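Long-range contacts in actin-binding protein, cofilin/tropomyosin family protein, putative (Entamoeba histolytica, PDB 4LIZ), which binds actin filaments and stabilizes them, and may thereby help maintain F-actin during phagocytosis and pseudopod formation in this parasite: residues A[77-87]-A[111-121]; A[47-55]-A[121-129]. All coordinates share one frame; numbering follows the deposited sequence. Where two conformers were deposited one is given.

Interaction 1: A[77-87]-A[111-121]; sequences VKFVFISWAGE and NFHIELHATSL
One face of the His113 imidazole carries Lys78 CD, 3.6 Å from the ring centroid and only 11° off the normal, a CH-pi contact; the lysine bends at chi2 (-74°) to lay this carbon there, and its NZ goes on to His137. At the ring's edge, Phe79 N donates to His113 ND1 over 2.9 Å, tilted somewhat out of the ring plane. The Trp84 indole has Gly86 N and Thr119 CA over the rim of one face, while CZ3 and CH2 meet the backbone of Ser120 and Leu121 edge-on. The rings of Phe81 and Phe112 meet obliquely, their planes at 37°.

These groups flank or belong to a parallel ladder, strand 76-85 beside the edge strand 114-118, joined through helix 92-108 as a beta-alpha-beta unit of the ADF-homology fold. Leu116 N to Phe81 O (3.0 Å) and Ser83 N to Leu116 O (2.9 Å) typify its bonds. On the face bearing Val80, Ile82 and Trp84, Leu116 CD1 lies 3.9 Å from Val80 CG1. On the other, toward helix 92-108, Ser83 OG and His117 ND1 share a hydrogen bond of 2.8 Å at the imidazole edge, and a water links the same hydroxyl to Glu115 OE2, while Glu115 OE1 forms a salt bridge with Lys106.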
loop_
_atom_site.group_PDB
_atom_site.type_symbol
_atom_site.label_atom_id
_atom_site.label_comp_id
_atom_site.label_asym_id
_atom_site.label_seq_id
_atom_site.Cartn_x
_atom_site.Cartn_y
_atom_site.Cartn_z
ATOM N N VAL A 77 -8.250 -0.551 14.757
ATOM C CA VAL A 77 -7.610 -0.037 13.530
ATOM C C VAL A 77 -6.656 -1.086 13.032
ATOM O O VAL A 77 -5.911 -1.715 13.784
ATOM C CB VAL A 77 -6.893 1.318 13.778
ATOM C CG1 VAL A 77 -6.309 1.844 12.459
ATOM C CG2 VAL A 77 -7.962 2.245 14.380
ATOM N N LYS A 78 -6.700 -1.337 11.693
ATOM C CA LYS A 78 -5.808 -2.268 11.053
ATOM C C LYS A 78 -5.235 -1.550 9.828
ATOM O O LYS A 78 -5.839 -0.659 9.262
ATOM C CB LYS A 78 -6.596 -3.461 10.501
ATOM C CG LYS A 78 -7.294 -4.236 11.643
ATOM C CD LYS A 78 -6.341 -5.048 12.442
ATOM C CE LYS A 78 -7.136 -5.933 13.437
ATOM N NZ LYS A 78 -6.214 -6.812 14.194
ATOM N N PHE A 79 -4.007 -1.928 9.460
ATOM C CA PHE A 79 -3.311 -1.324 8.352
ATOM C C PHE A 79 -3.045 -2.342 7.280
ATOM O O PHE A 79 -2.633 -3.487 7.569
ATOM C CB PHE A 79 -2.023 -0.703 8.818
ATOM C CG PHE A 79 -2.220 0.365 9.857
ATOM C CD1 PHE A 79 -2.820 1.580 9.566
ATOM C CD2 PHE A 79 -1.846 0.115 11.179
ATOM C CE1 PHE A 79 -3.053 2.498 10.552
ATOM C CE2 PHE A 79 -2.103 1.053 12.163
ATOM C CZ PHE A 79 -2.693 2.232 11.843
ATOM N N VAL A 80 -3.284 -1.974 6.044
ATOM C CA VAL A 80 -3.142 -2.833 4.843
ATOM C C VAL A 80 -2.016 -2.271 4.015
ATOM O O VAL A 80 -2.033 -1.103 3.622
ATOM C CB VAL A 80 -4.444 -2.899 4.063
ATOM C CG1 VAL A 80 -4.263 -3.770 2.822
ATOM C CG2 VAL A 80 -5.620 -3.438 4.919
ATOM N N PHE A 81 -1.044 -3.113 3.600
ATOM C CA PHE A 81 0.050 -2.822 2.705
ATOM C C PHE A 81 -0.155 -3.550 1.419
ATOM O O PHE A 81 -0.293 -4.773 1.419
ATOM C CB PHE A 81 1.428 -3.101 3.314
ATOM C CG PHE A 81 2.542 -3.016 2.354
ATOM C CD1 PHE A 81 2.911 -1.842 1.716
ATOM C CD2 PHE A 81 3.320 -4.141 2.042
ATOM C CE1 PHE A 81 3.979 -1.732 0.821
ATOM C CE2 PHE A 81 4.341 -4.065 1.155
ATOM C CZ PHE A 81 4.708 -2.870 0.552
ATOM N N ILE A 82 -0.150 -2.888 0.286
ATOM C CA ILE A 82 -0.299 -3.491 -1.034
ATOM C C ILE A 82 0.878 -3.131 -1.858
ATOM O O ILE A 82 1.326 -1.958 -2.004
ATOM C CB ILE A 82 -1.551 -2.944 -1.753
ATOM C CG1 ILE A 82 -2.779 -3.428 -1.009
ATOM C CG2 ILE A 82 -1.525 -3.282 -3.213
ATOM C CD1 ILE A 82 -4.037 -2.633 -1.295
ATOM N N SER A 83 1.509 -4.111 -2.553
ATOM C CA SER A 83 2.385 -3.918 -3.697
ATOM C C SER A 83 1.626 -4.179 -5.002
ATOM O O SER A 83 0.824 -5.108 -5.045
ATOM C CB SER A 83 3.686 -4.738 -3.565
ATOM O OG SER A 83 3.377 -6.111 -3.566
ATOM N N TRP A 84 1.855 -3.376 -6.018
ATOM C CA TRP A 84 1.095 -3.433 -7.231
ATOM C C TRP A 84 2.056 -3.419 -8.390
ATOM O O TRP A 84 2.888 -2.517 -8.584
ATOM C CB TRP A 84 0.172 -2.177 -7.376
ATOM C CG TRP A 84 -0.439 -1.949 -8.738
ATOM C CD1 TRP A 84 0.024 -1.182 -9.669
ATOM C CD2 TRP A 84 -1.639 -2.571 -9.209
ATOM N NE1 TRP A 84 -0.827 -1.176 -10.771
ATOM C CE2 TRP A 84 -1.874 -2.029 -10.482
ATOM C CE3 TRP A 84 -2.561 -3.452 -8.667
ATOM C CZ2 TRP A 84 -3.016 -2.436 -11.223
ATOM C CZ3 TRP A 84 -3.693 -3.854 -9.391
ATOM C CH2 TRP A 84 -3.886 -3.324 -10.669
ATOM N N ALA A 85 1.915 -4.405 -9.344
ATOM C CA ALA A 85 2.648 -4.494 -10.569
ATOM C C ALA A 85 1.634 -4.726 -11.657
ATOM O O ALA A 85 1.194 -5.863 -11.863
ATOM C CB ALA A 85 3.663 -5.682 -10.561
ATOM N N GLY A 86 1.230 -3.660 -12.327
ATOM C CA GLY A 86 0.181 -3.725 -13.335
ATOM C C GLY A 86 0.606 -4.634 -14.508
ATOM O O GLY A 86 1.813 -4.674 -14.826
ATOM N N GLU A 87 -0.437 -5.189 -15.107
ATOM C CA GLU A 87 -0.155 -6.167 -16.199
ATOM C C GLU A 87 0.308 -5.477 -17.442
ATOM O O GLU A 87 0.865 -6.171 -18.347
ATOM C CB GLU A 87 -1.353 -7.053 -16.445
ATOM C CG GLU A 87 -1.417 -8.011 -15.250
ATOM C CD GLU A 87 -2.683 -8.879 -15.189
ATOM O OE1 GLU A 87 -3.588 -8.749 -16.055
ATOM O OE2 GLU A 87 -2.790 -9.694 -14.217
ATOM N N ASN A 111 4.432 -1.238 9.969
ATOM C CA ASN A 111 3.264 -1.493 10.803
ATOM C C ASN A 111 2.102 -1.868 9.857
ATOM O O ASN A 111 1.364 -1.000 9.355
ATOM C CB ASN A 111 2.856 -0.229 11.556
ATOM C CG ASN A 111 1.753 -0.459 12.550
ATOM O OD1 ASN A 111 1.091 -1.500 12.606
ATOM N ND2 ASN A 111 1.564 0.536 13.384
ATOM N N PHE A 112 1.927 -3.116 9.565
ATOM C CA PHE A 112 0.790 -3.569 8.766
ATOM C C PHE A 112 0.268 -4.921 9.215
ATOM O O PHE A 112 1.082 -5.787 9.695
ATOM C CB PHE A 112 1.087 -3.583 7.249
ATOM C CG PHE A 112 2.253 -4.423 6.876
ATOM C CD1 PHE A 112 3.475 -3.886 6.786
ATOM C CD2 PHE A 112 2.089 -5.806 6.713
ATOM C CE1 PHE A 112 4.624 -4.689 6.497
ATOM C CE2 PHE A 112 3.195 -6.621 6.457
ATOM C CZ PHE A 112 4.430 -6.048 6.311
ATOM N N HIS A 113 -0.991 -5.130 9.146
ATOM C CA HIS A 113 -1.638 -6.350 9.505
ATOM C C HIS A 113 -1.777 -7.331 8.429
ATOM O O HIS A 113 -1.829 -8.539 8.703
ATOM C CB HIS A 113 -2.998 -6.021 10.086
ATOM C CG HIS A 113 -2.889 -5.238 11.331
ATOM N ND1 HIS A 113 -2.856 -3.866 11.340
ATOM C CD2 HIS A 113 -2.706 -5.633 12.622
ATOM C CE1 HIS A 113 -2.640 -3.441 12.566
ATOM N NE2 HIS A 113 -2.593 -4.506 13.373
ATOM N N ILE A 114 -1.790 -6.907 7.152
ATOM C CA ILE A 114 -1.825 -7.746 6.035
ATOM C C ILE A 114 -1.001 -7.129 4.941
ATOM O O ILE A 114 -0.886 -5.881 4.793
ATOM C CB ILE A 114 -3.149 -8.115 5.519
ATOM C CG1 ILE A 114 -3.935 -6.929 5.122
ATOM C CG2 ILE A 114 -3.998 -8.949 6.533
ATOM C CD1 ILE A 114 -5.117 -7.304 4.248
ATOM N N GLU A 115 -0.354 -7.950 4.113
ATOM C CA GLU A 115 0.371 -7.597 2.937
ATOM C C GLU A 115 -0.180 -8.348 1.751
ATOM O O GLU A 115 -0.431 -9.585 1.848
ATOM C CB GLU A 115 1.873 -7.977 3.073
ATOM C CG GLU A 115 2.627 -7.876 1.786
ATOM C CD GLU A 115 4.141 -8.133 1.886
ATOM O OE1 GLU A 115 4.593 -8.460 3.036
ATOM O OE2 GLU A 115 4.784 -7.996 0.844
ATOM N N LEU A 116 -0.447 -7.665 0.663
ATOM C CA LEU A 116 -1.015 -8.230 -0.552
ATOM C C LEU A 116 -0.179 -7.810 -1.713
ATOM O O LEU A 116 0.241 -6.616 -1.833
ATOM C CB LEU A 116 -2.428 -7.746 -0.831
ATOM C CG LEU A 116 -3.356 -7.858 0.383
ATOM C CD1 LEU A 116 -4.492 -6.827 0.484
ATOM C CD2 LEU A 116 -3.700 -9.302 0.501
ATOM N N HIS A 117 0.113 -8.679 -2.660
ATOM C CA HIS A 117 0.655 -8.339 -3.888
ATOM C C HIS A 117 -0.436 -8.484 -4.989
ATOM O O HIS A 117 -1.076 -9.586 -5.097
ATOM C CB HIS A 117 1.866 -9.238 -4.317
ATOM C CG HIS A 117 2.474 -8.855 -5.605
ATOM N ND1 HIS A 117 3.079 -7.644 -5.859
ATOM C CD2 HIS A 117 2.473 -9.488 -6.802
ATOM C CE1 HIS A 117 3.471 -7.560 -7.090
ATOM N NE2 HIS A 117 3.105 -8.686 -7.689
ATOM N N ALA A 118 -0.623 -7.503 -5.819
ATOM C CA ALA A 118 -1.700 -7.522 -6.795
ATOM C C ALA A 118 -1.159 -7.089 -8.135
ATOM O O ALA A 118 -0.262 -6.270 -8.298
ATOM C CB ALA A 118 -2.806 -6.516 -6.360
ATOM N N THR A 119 -1.742 -7.694 -9.172
ATOM C CA THR A 119 -1.434 -7.364 -10.540
ATOM C C THR A 119 -2.696 -6.941 -11.325
ATOM O O THR A 119 -2.587 -6.419 -12.365
ATOM C CB THR A 119 -0.714 -8.530 -11.290
ATOM O OG1 THR A 119 -1.614 -9.617 -11.437
ATOM C CG2 THR A 119 0.554 -8.965 -10.523
ATOM N N SER A 120 -3.840 -7.168 -10.724
ATOM C CA SER A 120 -5.115 -6.821 -11.283
ATOM C C SER A 120 -6.027 -6.319 -10.156
ATOM O O SER A 120 -5.875 -6.696 -9.052
ATOM C CB SER A 120 -5.698 -8.078 -11.934
ATOM O OG SER A 120 -7.036 -8.156 -11.851
ATOM N N LEU A 121 -6.980 -5.467 -10.517
ATOM C CA LEU A 121 -7.949 -5.009 -9.555
ATOM C C LEU A 121 -8.783 -6.137 -8.955
ATOM O O LEU A 121 -9.222 -5.990 -7.883
ATOM C CB LEU A 121 -8.818 -3.856 -10.091
ATOM C CG LEU A 121 -8.069 -2.591 -10.474
ATOM C CD1 LEU A 121 -8.996 -1.566 -11.069
ATOM C CD2 LEU A 121 -7.280 -1.964 -9.331
HETATM O O HOH W 1 3.802 -8.182 -1.660
HETATM O O HOH W 2 -3.304 -4.625 -14.316
#

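Interaction 2: A[47-55]-A[121-129]; sequences GLEEVKAAL and LDDLVEDEI
Leu48 and Lys52, one turn apart on helix 48-54, pack against the chain that leads into helix 126-137, Leu48 mainly at Glu126 and Ile129, Lys52 at Leu124. In Leu48, CG stands anti to the backbone N (chi1 -176°), which sends CD2 to the start of the second helix: it lies 3.5 Å from Glu126 N and meets Ile129 CD1 tip to tip at 3.8 Å.

Lys52 slides past Leu124 in the opposite direction, its CD 4.0 Å from Leu124 CB, and a bend at chi3 (72°) turns the amine onto the backbone. There Lys52 NZ donates to Leu124 O over 2.8 Å, almost straight in line with the carbonyl, at a C=O...N angle of 178°. A water joins the same NZ to Leu121 O. In one of the two conformers of Glu49, OE1 forms a long salt bridge, 3.6 Å, with Lys52 NZ.

Leu124 extends inward as well: its CD1 meets Leu55 CD1 at 3.6 Å, and its side chain also touches Ile82. Leu55 in turn rests on Trp84, so the contact fastens helix 48-54 and the 121-125 connection to one face of the central sheet.

At the solvent side, water takes over. One molecule accepts from Leu48 N and donates to Glu126 OE1. Further water bridges from Glu49 OE2 to Glu126 hold for that same Glu49 conformer and are doubtful. The chemistry thus grades from leucine packing beside the sheet to a direct amine-to-carbonyl bond and then a hydrated, acidic outer margin, where Lys52 may offset part of the charge if Glu49 takes this conformer.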
loop_
_atom_site.group_PDB
_atom_site.type_symbol
_atom_site.label_atom_id
_atom_site.label_comp_id
_atom_site.label_asym_id
_atom_site.label_seq_id
_atom_site.Cartn_x
_atom_site.Cartn_y
_atom_site.Cartn_z
ATOM N N GLY A 47 -10.164 4.614 1.640
ATOM C CA GLY A 47 -9.649 3.260 1.904
ATOM C C GLY A 47 -9.400 2.564 0.551
ATOM O O GLY A 47 -8.940 3.101 -0.386
ATOM N N LEU A 48 -9.763 1.268 0.602
ATOM C CA LEU A 48 -9.518 0.412 -0.558
ATOM C C LEU A 48 -10.007 0.949 -1.921
ATOM O O LEU A 48 -9.320 0.916 -2.940
ATOM C CB LEU A 48 -10.014 -1.018 -0.324
ATOM C CG LEU A 48 -9.685 -1.958 -1.476
ATOM C CD1 LEU A 48 -8.189 -2.208 -1.565
ATOM C CD2 LEU A 48 -10.473 -3.282 -1.271
ATOM N N GLU A 49 -11.258 1.432 -1.959
ATOM C CA GLU A 49 -11.747 1.901 -3.226
ATOM C C GLU A 49 -10.934 3.078 -3.795
ATOM O O GLU A 49 -10.695 3.176 -4.936
ATOM C CB GLU A 49 -13.295 2.053 -3.265
ATOM C CG GLU A 49 -14.000 0.766 -2.725
ATOM C CD GLU A 49 -13.627 -0.609 -3.416
ATOM O OE1 GLU A 49 -13.341 -0.693 -4.619
ATOM O OE2 GLU A 49 -13.582 -1.633 -2.670
ATOM N N GLU A 50 -10.561 3.978 -2.909
ATOM C CA GLU A 50 -9.732 5.105 -3.291
ATOM C C GLU A 50 -8.325 4.684 -3.777
ATOM O O GLU A 50 -7.803 5.195 -4.714
ATOM C CB GLU A 50 -9.619 6.091 -2.143
ATOM C CG GLU A 50 -10.857 6.925 -1.897
ATOM C CD GLU A 50 -12.031 6.166 -1.290
ATOM O OE1 GLU A 50 -11.891 5.188 -0.605
ATOM O OE2 GLU A 50 -13.156 6.588 -1.520
ATOM N N VAL A 51 -7.765 3.707 -3.097
ATOM C CA VAL A 51 -6.513 3.160 -3.527
ATOM C C VAL A 51 -6.660 2.545 -4.922
ATOM O O VAL A 51 -5.895 2.788 -5.771
ATOM C CB VAL A 51 -6.066 2.076 -2.501
ATOM C CG1 VAL A 51 -5.002 1.124 -3.034
ATOM C CG2 VAL A 51 -5.622 2.698 -1.197
ATOM N N LYS A 52 -7.715 1.771 -5.104
ATOM C CA LYS A 52 -7.895 1.057 -6.358
ATOM C C LYS A 52 -8.036 2.049 -7.489
ATOM O O LYS A 52 -7.503 1.836 -8.503
ATOM C CB LYS A 52 -9.074 0.082 -6.296
ATOM C CG LYS A 52 -8.779 -1.194 -5.539
ATOM C CD LYS A 52 -10.013 -2.034 -5.283
ATOM C CE LYS A 52 -10.526 -2.687 -6.542
ATOM N NZ LYS A 52 -11.685 -3.504 -6.129
ATOM N N ALA A 53 -8.739 3.147 -7.242
ATOM C CA ALA A 53 -8.847 4.148 -8.254
ATOM C C ALA A 53 -7.603 4.784 -8.753
ATOM O O ALA A 53 -7.485 5.288 -9.865
ATOM C CB ALA A 53 -9.804 5.246 -7.756
ATOM N N ALA A 54 -6.582 4.784 -7.881
ATOM C CA ALA A 54 -5.282 5.303 -8.169
ATOM C C ALA A 54 -4.256 4.334 -8.781
ATOM O O ALA A 54 -3.215 4.801 -9.251
ATOM C CB ALA A 54 -4.655 5.955 -6.897
ATOM N N LEU A 55 -4.610 3.048 -8.774
ATOM C CA LEU A 55 -3.685 2.038 -9.299
ATOM C C LEU A 55 -3.749 1.970 -10.833
ATOM O O LEU A 55 -4.879 1.793 -11.305
ATOM C CB LEU A 55 -3.953 0.718 -8.664
ATOM C CG LEU A 55 -3.682 0.638 -7.169
ATOM C CD1 LEU A 55 -4.096 -0.715 -6.554
ATOM C CD2 LEU A 55 -2.255 0.906 -6.838
ATOM N N LEU A 121 -6.980 -5.467 -10.517
ATOM C CA LEU A 121 -7.949 -5.009 -9.555
ATOM C C LEU A 121 -8.783 -6.137 -8.955
ATOM O O LEU A 121 -9.222 -5.990 -7.883
ATOM C CB LEU A 121 -8.818 -3.856 -10.091
ATOM C CG LEU A 121 -8.069 -2.591 -10.474
ATOM C CD1 LEU A 121 -8.996 -1.566 -11.069
ATOM C CD2 LEU A 121 -7.280 -1.964 -9.331
ATOM N N ASP A 122 -8.948 -7.238 -9.660
ATOM C CA ASP A 122 -9.633 -8.361 -9.117
ATOM C C ASP A 122 -8.919 -8.994 -7.956
ATOM O O ASP A 122 -9.483 -9.780 -7.323
ATOM C CB ASP A 122 -9.867 -9.437 -10.198
ATOM C CG ASP A 122 -10.773 -8.960 -11.363
ATOM O OD1 ASP A 122 -11.671 -8.155 -11.165
ATOM O OD2 ASP A 122 -10.605 -9.443 -12.491
ATOM N N ASP A 123 -7.640 -8.683 -7.759
ATOM C CA ASP A 123 -6.894 -9.207 -6.653
ATOM C C ASP A 123 -7.239 -8.478 -5.362
ATOM O O ASP A 123 -6.812 -8.867 -4.344
ATOM C CB ASP A 123 -5.368 -9.058 -6.875
ATOM C CG ASP A 123 -4.823 -9.951 -7.975
ATOM O OD1 ASP A 123 -5.421 -11.002 -8.192
ATOM O OD2 ASP A 123 -3.861 -9.587 -8.593
ATOM N N LEU A 124 -7.946 -7.357 -5.472
ATOM C CA LEU A 124 -8.167 -6.465 -4.343
ATOM C C LEU A 124 -9.660 -6.252 -4.106
ATOM O O LEU A 124 -10.278 -5.447 -4.737
ATOM C CB LEU A 124 -7.477 -5.107 -4.602
ATOM C CG LEU A 124 -5.954 -5.148 -4.806
ATOM C CD1 LEU A 124 -5.485 -3.792 -5.286
ATOM C CD2 LEU A 124 -5.265 -5.535 -3.511
ATOM N N VAL A 125 -10.163 -6.981 -3.144
ATOM C CA VAL A 125 -11.637 -7.108 -2.924
ATOM C C VAL A 125 -11.855 -6.908 -1.500
ATOM O O VAL A 125 -11.391 -7.637 -0.617
ATOM C CB VAL A 125 -12.181 -8.452 -3.446
ATOM C CG1 VAL A 125 -13.693 -8.611 -3.140
ATOM C CG2 VAL A 125 -11.877 -8.642 -4.858
ATOM N N GLU A 126 -12.716 -5.956 -1.152
ATOM C CA GLU A 126 -12.895 -5.587 0.239
ATOM C C GLU A 126 -13.287 -6.741 1.166
ATOM O O GLU A 126 -12.750 -6.900 2.198
ATOM C CB GLU A 126 -13.995 -4.491 0.338
ATOM C CG GLU A 126 -14.425 -4.149 1.760
ATOM C CD GLU A 126 -13.346 -3.485 2.604
ATOM O OE1 GLU A 126 -12.515 -2.840 2.038
ATOM O OE2 GLU A 126 -13.376 -3.640 3.824
ATOM N N ASP A 127 -14.228 -7.554 0.745
ATOM C CA ASP A 127 -14.639 -8.632 1.606
ATOM C C ASP A 127 -13.537 -9.674 1.831
ATOM O O ASP A 127 -13.505 -10.295 2.799
ATOM C CB ASP A 127 -16.007 -9.248 1.193
ATOM C CG ASP A 127 -15.938 -10.135 -0.044
ATOM O OD1 ASP A 127 -16.290 -9.713 -1.115
ATOM O OD2 ASP A 127 -15.528 -11.274 0.149
ATOM N N GLU A 128 -12.758 -9.913 0.800
ATOM C CA GLU A 128 -11.638 -10.840 0.896
ATOM C C GLU A 128 -10.576 -10.325 1.848
ATOM O O GLU A 128 -10.102 -11.053 2.662
ATOM C CB GLU A 128 -11.028 -11.089 -0.477
ATOM C CG GLU A 128 -11.972 -11.712 -1.502
ATOM C CD GLU A 128 -11.359 -11.846 -2.887
ATOM O OE1 GLU A 128 -10.219 -11.529 -3.034
ATOM O OE2 GLU A 128 -12.032 -12.269 -3.809
ATOM N N ILE A 129 -10.256 -9.044 1.748
ATOM C CA ILE A 129 -9.235 -8.483 2.629
ATOM C C ILE A 129 -9.802 -8.436 4.065
ATOM O O ILE A 129 -9.126 -8.771 5.055
ATOM C CB ILE A 129 -8.935 -7.094 2.107
ATOM C CG1 ILE A 129 -8.203 -7.195 0.832
ATOM C CG2 ILE A 129 -8.129 -6.298 3.173
ATOM C CD1 ILE A 129 -8.028 -5.939 0.031
HETATM O O HOH W 3 -11.405 -0.011 2.634
HETATM O O HOH W 4 -13.838 -4.209 -3.148
HETATM O O HOH W 5 -13.753 -1.025 0.403
HETATM O O HOH W 6 -12.168 -6.006 -7.570
#

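From the N terminus, residues 47-55 come first and wait until 121-129, 66 residues on, for interaction 2 to close. Strands 60-69 and 76-85 lie within that loop. Interaction 1 opens inside it, at 77-87, and closes across helix 92-108 at 111-121, so the smaller loop is nested in the larger and the two meet at the shared Leu121. The centres of interaction 1 and interaction 2 are about 9 Å apart. Direct packing joins them: Ile114 CD1 is 3.4 Å from Ile129 CG2, and Ala118 CB 3.8 Å from Leu124 CG. Interaction 1 thus adds the edge strand to the sheet, and interaction 2 ties helix 48-54 to the chain following that strand.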